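Local coordinates for protein possible glutathione S-transferase (Rhodopseudomonas palustris, PDB 3M8N) that probably conjugates glutathione to electrophilic substrates, as a dimeric member of the glutathione S-transferase superfamily, at residues Trp96-Ser110 with Trp132-His146. Residues are numbered along the deposited sequence; the frame is centred on the assembly and turned at random.
Sequences WMFFEQHALEPNIGS and WLERGYAALQVMENH
With CG anti to the backbone N (chi1 170°), the ring of Phe99 reaches across to Ala139, Val142 and Met143, and the same choice in His146 (chi1 -174°) turns its imidazole against Trp96. The two helices belong to the all-helical C-terminal domain of the glutathione S-transferase fold, and they illustrate how neighbours in such a bundle can splay: their N-to-C directions differ by 136°, and the backbones come nearest at Asn107 and Trp132, with wider CA spacing at Trp96 and Met143. At the wide end, the indole of Trp96 sets CZ2 over the centre of one imidazole face, 3.6 Å from His146 CG, while Val142 CG1 touches the indole edge; Phe153 lies against both rings. Phe99 fills the next step, its CZ 3.8 Å from Val142 CB and its CE2 beside Met143 CG, with Ala139 O at the ring edge. Met143, a selenomethionine here, also meets Leu104, and helices 160-169 and 183-193 pack against it.

In the middle of the contact, small residues let the helices approach. Ala103 CB and Ala139 CB are 4.0 Å apart, and Leu104 CD1 leans on the same alanine methyl. Gly136, lacking a side chain, lets Ile108 CG1 come to 4.1 Å from its CA, while Ile108 CD1 extends to Leu140. Here helix 96-110 widens into a pi-type turn and kinks at Pro106, whose N has no hydrogen to donate. Trp132 and Asn107 meet at the close end, the indole also meeting Trp114. Ser110 OG bonds to Pro106 O at 2.6 Å, from above the carbonyl plane, and Ser110 CB makes a CH-pi contact over the indole face, 3.7 Å from the centroid of the six-membered ring of Trp132.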
loop_
_atom_site.group_PDB
_atom_site.type_symbol
_atom_site.label_atom_id
_atom_site.label_comp_id
_atom_site.label_asym_id
_atom_site.label_seq_id
_atom_site.Cartn_x
_atom_site.Cartn_y
_atom_site.Cartn_z
ATOM N N TRP A 96 7.749 -2.697 -2.519
ATOM C CA TRP A 96 7.395 -3.926 -1.877
ATOM C C TRP A 96 6.295 -3.781 -0.844
ATOM O O TRP A 96 5.512 -4.670 -0.658
ATOM C CB TRP A 96 8.634 -4.587 -1.301
ATOM C CG TRP A 96 9.467 -5.164 -2.384
ATOM C CD1 TRP A 96 10.636 -4.681 -2.858
ATOM C CD2 TRP A 96 9.172 -6.320 -3.153
ATOM N NE1 TRP A 96 11.093 -5.458 -3.878
ATOM C CE2 TRP A 96 10.202 -6.472 -4.088
ATOM C CE3 TRP A 96 8.121 -7.249 -3.154
ATOM C CZ2 TRP A 96 10.216 -7.515 -5.033
ATOM C CZ3 TRP A 96 8.138 -8.290 -4.107
ATOM C CH2 TRP A 96 9.175 -8.410 -5.010
HETATM N N MSE A 97 6.221 -2.670 -0.120
HETATM C CA MSE A 97 5.067 -2.426 0.750
HETATM C C MSE A 97 3.743 -2.182 0.038
HETATM O O MSE A 97 2.696 -2.557 0.556
HETATM C CB MSE A 97 5.343 -1.225 1.638
HETATM C CG MSE A 97 6.592 -1.363 2.356
HETATM SE SE MSE A 97 7.009 0.055 3.644
HETATM C CE MSE A 97 5.788 -0.480 4.831
ATOM N N PHE A 98 3.774 -1.506 -1.106
ATOM C CA PHE A 98 2.587 -1.412 -1.928
ATOM C C PHE A 98 2.187 -2.768 -2.467
ATOM O O PHE A 98 1.018 -3.069 -2.475
ATOM C CB PHE A 98 2.723 -0.361 -3.023
ATOM C CG PHE A 98 2.536 1.046 -2.507
ATOM C CD1 PHE A 98 1.336 1.427 -1.951
ATOM C CD2 PHE A 98 3.588 1.962 -2.501
ATOM C CE1 PHE A 98 1.130 2.738 -1.458
ATOM C CE2 PHE A 98 3.419 3.244 -1.954
ATOM C CZ PHE A 98 2.155 3.625 -1.462
ATOM N N PHE A 99 3.166 -3.598 -2.828
ATOM C CA PHE A 99 2.927 -4.973 -3.216
ATOM C C PHE A 99 2.307 -5.722 -2.116
ATOM O O PHE A 99 1.367 -6.407 -2.367
ATOM C CB PHE A 99 4.212 -5.635 -3.647
ATOM C CG PHE A 99 4.125 -7.145 -3.843
ATOM C CD1 PHE A 99 3.794 -7.690 -5.059
ATOM C CD2 PHE A 99 4.487 -8.015 -2.819
ATOM C CE1 PHE A 99 3.775 -9.083 -5.213
ATOM C CE2 PHE A 99 4.462 -9.383 -3.006
ATOM C CZ PHE A 99 4.107 -9.899 -4.174
ATOM N N GLU A 100 2.789 -5.594 -0.897
ATOM C CA GLU A 100 2.149 -6.274 0.234
ATOM C C GLU A 100 0.716 -5.839 0.371
ATOM O O GLU A 100 -0.126 -6.640 0.616
ATOM C CB GLU A 100 2.909 -6.025 1.537
ATOM C CG GLU A 100 2.434 -6.786 2.766
ATOM C CD GLU A 100 1.334 -6.097 3.621
ATOM O OE1 GLU A 100 0.883 -4.983 3.344
ATOM O OE2 GLU A 100 0.843 -6.679 4.596
ATOM N N GLN A 101 0.422 -4.573 0.176
ATOM C CA GLN A 101 -0.960 -4.027 0.304
ATOM C C GLN A 101 -2.031 -4.594 -0.666
ATOM O O GLN A 101 -3.114 -4.883 -0.233
ATOM C CB GLN A 101 -0.932 -2.469 0.260
ATOM C CG GLN A 101 -1.898 -1.686 1.205
ATOM C CD GLN A 101 -2.096 -2.311 2.548
ATOM O OE1 GLN A 101 -3.206 -2.675 2.891
ATOM N NE2 GLN A 101 -1.011 -2.508 3.308
ATOM N N HIS A 102 -1.722 -4.754 -1.953
ATOM C CA HIS A 102 -2.673 -5.357 -2.906
ATOM C C HIS A 102 -2.558 -6.872 -3.149
ATOM O O HIS A 102 -3.509 -7.456 -3.553
ATOM C CB HIS A 102 -2.670 -4.625 -4.250
ATOM C CG HIS A 102 -1.458 -4.894 -5.075
ATOM N ND1 HIS A 102 -1.395 -5.922 -5.982
ATOM C CD2 HIS A 102 -0.279 -4.243 -5.162
ATOM C CE1 HIS A 102 -0.205 -5.926 -6.554
ATOM N NE2 HIS A 102 0.499 -4.923 -6.067
ATOM N N ALA A 103 -1.409 -7.480 -2.856
ATOM C CA ALA A 103 -1.177 -8.914 -3.058
ATOM C C ALA A 103 -1.190 -9.814 -1.838
ATOM O O ALA A 103 -1.687 -10.883 -1.928
ATOM C CB ALA A 103 0.062 -9.159 -3.891
ATOM N N LEU A 104 -0.692 -9.390 -0.685
ATOM C CA LEU A 104 -0.726 -10.212 0.567
ATOM C C LEU A 104 -1.900 -10.017 1.499
ATOM O O LEU A 104 -2.535 -11.012 1.903
ATOM C CB LEU A 104 0.542 -10.063 1.427
ATOM C CG LEU A 104 1.560 -11.173 1.379
ATOM C CD1 LEU A 104 2.039 -11.354 -0.036
ATOM C CD2 LEU A 104 2.681 -10.797 2.230
ATOM N N GLU A 105 -2.138 -8.758 1.888
ATOM C CA GLU A 105 -3.243 -8.395 2.720
ATOM C C GLU A 105 -4.549 -8.982 2.229
ATOM O O GLU A 105 -5.178 -9.684 2.969
ATOM C CB GLU A 105 -3.357 -6.878 2.784
ATOM C CG GLU A 105 -4.741 -6.317 3.281
ATOM C CD GLU A 105 -4.688 -5.844 4.731
ATOM O OE1 GLU A 105 -3.618 -5.380 5.134
ATOM O OE2 GLU A 105 -5.697 -5.918 5.461
ATOM N N PRO A 106 -4.940 -8.719 0.970
ATOM C CA PRO A 106 -6.232 -9.201 0.499
ATOM C C PRO A 106 -6.401 -10.728 0.342
ATOM O O PRO A 106 -7.514 -11.200 0.180
ATOM C CB PRO A 106 -6.363 -8.543 -0.867
ATOM C CG PRO A 106 -5.335 -7.491 -0.864
ATOM C CD PRO A 106 -4.240 -8.038 -0.121
ATOM N N ASN A 107 -5.324 -11.473 0.406
ATOM C CA ASN A 107 -5.375 -12.867 0.147
ATOM C C ASN A 107 -4.871 -13.652 1.312
ATOM O O ASN A 107 -5.616 -14.419 1.922
ATOM C CB ASN A 107 -4.539 -13.145 -1.086
ATOM C CG ASN A 107 -5.108 -12.504 -2.313
ATOM O OD1 ASN A 107 -4.441 -11.728 -2.982
ATOM N ND2 ASN A 107 -6.339 -12.818 -2.619
ATOM N N ILE A 108 -3.606 -13.454 1.657
ATOM C CA ILE A 108 -3.091 -14.153 2.831
ATOM C C ILE A 108 -3.649 -13.572 4.079
ATOM O O ILE A 108 -3.930 -14.286 5.034
ATOM C CB ILE A 108 -1.553 -14.179 2.900
ATOM C CG1 ILE A 108 -0.971 -14.822 1.630
ATOM C CG2 ILE A 108 -1.087 -14.824 4.212
ATOM C CD1 ILE A 108 0.444 -15.301 1.764
ATOM N N GLY A 109 -3.844 -12.268 4.075
ATOM C CA GLY A 109 -4.467 -11.620 5.230
ATOM C C GLY A 109 -5.918 -11.973 5.491
ATOM O O GLY A 109 -6.308 -12.157 6.646
ATOM N N SER A 110 -6.731 -12.025 4.428
ATOM C CA SER A 110 -8.116 -12.482 4.564
ATOM C C SER A 110 -8.191 -13.944 4.992
ATOM O O SER A 110 -8.962 -14.287 5.851
ATOM C CB SER A 110 -8.941 -12.272 3.291
ATOM O OG SER A 110 -8.660 -11.109 2.516
ATOM N N TRP A 132 -7.992 -16.816 -2.668
ATOM C CA TRP A 132 -7.032 -16.401 -1.662
ATOM C C TRP A 132 -5.798 -17.244 -1.850
ATOM O O TRP A 132 -4.686 -16.719 -1.945
ATOM C CB TRP A 132 -7.590 -16.540 -0.258
ATOM C CG TRP A 132 -8.601 -15.554 -0.022
ATOM C CD1 TRP A 132 -8.812 -14.418 -0.739
ATOM C CD2 TRP A 132 -9.575 -15.568 1.001
ATOM N NE1 TRP A 132 -9.866 -13.705 -0.213
ATOM C CE2 TRP A 132 -10.354 -14.400 0.861
ATOM C CE3 TRP A 132 -9.874 -16.458 2.047
ATOM C CZ2 TRP A 132 -11.423 -14.094 1.722
ATOM C CZ3 TRP A 132 -10.953 -16.127 2.931
ATOM C CH2 TRP A 132 -11.694 -14.954 2.747
ATOM N N LEU A 133 -6.011 -18.556 -1.952
ATOM C CA LEU A 133 -4.939 -19.490 -2.195
ATOM C C LEU A 133 -4.296 -19.212 -3.568
ATOM O O LEU A 133 -3.075 -19.021 -3.696
ATOM C CB LEU A 133 -5.447 -20.939 -2.062
ATOM C CG LEU A 133 -5.742 -21.471 -0.649
ATOM C CD1 LEU A 133 -5.775 -23.001 -0.601
ATOM C CD2 LEU A 133 -4.739 -21.025 0.379
ATOM N N GLU A 134 -5.124 -19.183 -4.594
ATOM C CA GLU A 134 -4.588 -18.953 -5.892
ATOM C C GLU A 134 -3.727 -17.643 -5.898
ATOM O O GLU A 134 -2.613 -17.634 -6.427
ATOM C CB GLU A 134 -5.715 -19.076 -6.963
ATOM C CG GLU A 134 -5.791 -18.020 -8.102
ATOM C CD GLU A 134 -4.495 -17.852 -8.940
ATOM O OE1 GLU A 134 -3.978 -18.873 -9.451
ATOM O OE2 GLU A 134 -3.998 -16.686 -9.098
ATOM N N ARG A 135 -4.230 -16.558 -5.307
ATOM C CA ARG A 135 -3.595 -15.248 -5.474
ATOM C C ARG A 135 -2.438 -15.077 -4.497
ATOM O O ARG A 135 -1.461 -14.438 -4.824
ATOM C CB ARG A 135 -4.593 -14.095 -5.293
ATOM C CG ARG A 135 -5.799 -14.094 -6.182
ATOM C CD ARG A 135 -5.608 -13.065 -7.237
ATOM N NE ARG A 135 -4.468 -13.426 -8.092
ATOM C CZ ARG A 135 -3.752 -12.567 -8.830
ATOM N NH1 ARG A 135 -4.052 -11.246 -8.824
ATOM N NH2 ARG A 135 -2.725 -13.042 -9.560
ATOM N N GLY A 136 -2.580 -15.645 -3.311
ATOM C CA GLY A 136 -1.519 -15.714 -2.307
ATOM C C GLY A 136 -0.305 -16.505 -2.769
ATOM O O GLY A 136 0.800 -16.130 -2.454
ATOM N N TYR A 137 -0.504 -17.584 -3.541
ATOM C CA TYR A 137 0.601 -18.371 -4.010
ATOM C C TYR A 137 1.293 -17.655 -5.139
ATOM O O TYR A 137 2.490 -17.773 -5.293
ATOM C CB TYR A 137 0.121 -19.743 -4.493
ATOM C CG TYR A 137 -0.006 -20.807 -3.418
ATOM C CD1 TYR A 137 1.083 -21.180 -2.651
ATOM C CD2 TYR A 137 -1.220 -21.431 -3.183
ATOM C CE1 TYR A 137 0.969 -22.154 -1.655
ATOM C CE2 TYR A 137 -1.359 -22.426 -2.193
ATOM C CZ TYR A 137 -0.258 -22.784 -1.439
ATOM O OH TYR A 137 -0.377 -23.733 -0.454
ATOM N N ALA A 138 0.549 -16.921 -5.949
ATOM C CA ALA A 138 1.184 -16.149 -6.973
ATOM C C ALA A 138 2.074 -15.063 -6.351
ATOM O O ALA A 138 3.115 -14.751 -6.888
ATOM C CB ALA A 138 0.163 -15.552 -7.862
ATOM N N ALA A 139 1.655 -14.495 -5.213
ATOM C CA ALA A 139 2.437 -13.482 -4.473
ATOM C C ALA A 139 3.715 -14.096 -3.862
ATOM O O ALA A 139 4.833 -13.583 -4.062
ATOM C CB ALA A 139 1.584 -12.788 -3.402
ATOM N N LEU A 140 3.552 -15.204 -3.138
ATOM C CA LEU A 140 4.666 -15.944 -2.582
ATOM C C LEU A 140 5.667 -16.332 -3.618
ATOM O O LEU A 140 6.834 -16.416 -3.348
ATOM C CB LEU A 140 4.176 -17.145 -1.910
ATOM C CG LEU A 140 3.399 -16.868 -0.674
ATOM C CD1 LEU A 140 2.588 -18.080 -0.374
ATOM C CD2 LEU A 140 4.336 -16.595 0.442
ATOM N N GLN A 141 5.219 -16.487 -4.837
ATOM C CA GLN A 141 6.105 -16.825 -5.927
ATOM C C GLN A 141 6.872 -15.655 -6.412
ATOM O O GLN A 141 8.028 -15.797 -6.777
ATOM C CB GLN A 141 5.311 -17.410 -7.114
ATOM C CG GLN A 141 6.124 -18.247 -8.042
ATOM C CD GLN A 141 6.650 -19.468 -7.317
ATOM O OE1 GLN A 141 5.855 -20.249 -6.772
ATOM N NE2 GLN A 141 7.999 -19.609 -7.255
ATOM N N VAL A 142 6.219 -14.496 -6.465
ATOM C CA VAL A 142 6.912 -13.257 -6.767
ATOM C C VAL A 142 7.984 -13.078 -5.691
ATOM O O VAL A 142 9.093 -12.676 -5.979
ATOM C CB VAL A 142 5.956 -12.007 -6.807
ATOM C CG1 VAL A 142 6.752 -10.733 -7.033
ATOM C CG2 VAL A 142 4.933 -12.138 -7.905
HETATM N N MSE A 143 7.650 -13.408 -4.459
HETATM C CA MSE A 143 8.601 -13.263 -3.370
HETATM C C MSE A 143 9.764 -14.266 -3.441
HETATM O O MSE A 143 10.929 -13.892 -3.278
HETATM C CB MSE A 143 7.880 -13.340 -2.040
HETATM C CG MSE A 143 6.965 -12.133 -1.735
HETATM SE SE MSE A 143 5.863 -12.567 -0.281
HETATM C CE MSE A 143 6.982 -12.526 1.211
ATOM N N GLU A 144 9.433 -15.534 -3.693
ATOM C CA GLU A 144 10.417 -16.582 -3.931
ATOM C C GLU A 144 11.355 -16.181 -5.036
ATOM O O GLU A 144 12.567 -16.226 -4.870
ATOM C CB GLU A 144 9.712 -17.851 -4.371
ATOM C CG GLU A 144 10.624 -19.023 -4.454
ATOM C CD GLU A 144 11.071 -19.467 -3.099
ATOM O OE1 GLU A 144 10.534 -18.968 -2.115
ATOM O OE2 GLU A 144 11.952 -20.333 -2.989
ATOM N N ASN A 145 10.807 -15.807 -6.171
ATOM C CA ASN A 145 11.672 -15.510 -7.284
ATOM C C ASN A 145 12.699 -14.404 -6.995
ATOM O O ASN A 145 13.854 -14.444 -7.481
ATOM C CB ASN A 145 10.849 -15.374 -8.585
ATOM C CG ASN A 145 11.377 -14.279 -9.548
ATOM O OD1 ASN A 145 11.141 -13.050 -9.329
ATOM N ND2 ASN A 145 12.028 -14.707 -10.653
ATOM N N HIS A 146 12.291 -13.441 -6.164
ATOM C CA HIS A 146 13.114 -12.283 -5.821
ATOM C C HIS A 146 14.177 -12.631 -4.809
ATOM O O HIS A 146 15.294 -12.160 -4.874
ATOM C CB HIS A 146 12.211 -11.159 -5.271
ATOM C CG HIS A 146 12.943 -9.898 -5.025
ATOM N ND1 HIS A 146 13.257 -9.456 -3.760
ATOM C CD2 HIS A 146 13.482 -9.013 -5.885
ATOM C CE1 HIS A 146 13.960 -8.349 -3.848
ATOM N NE2 HIS A 146 14.115 -8.060 -5.125
#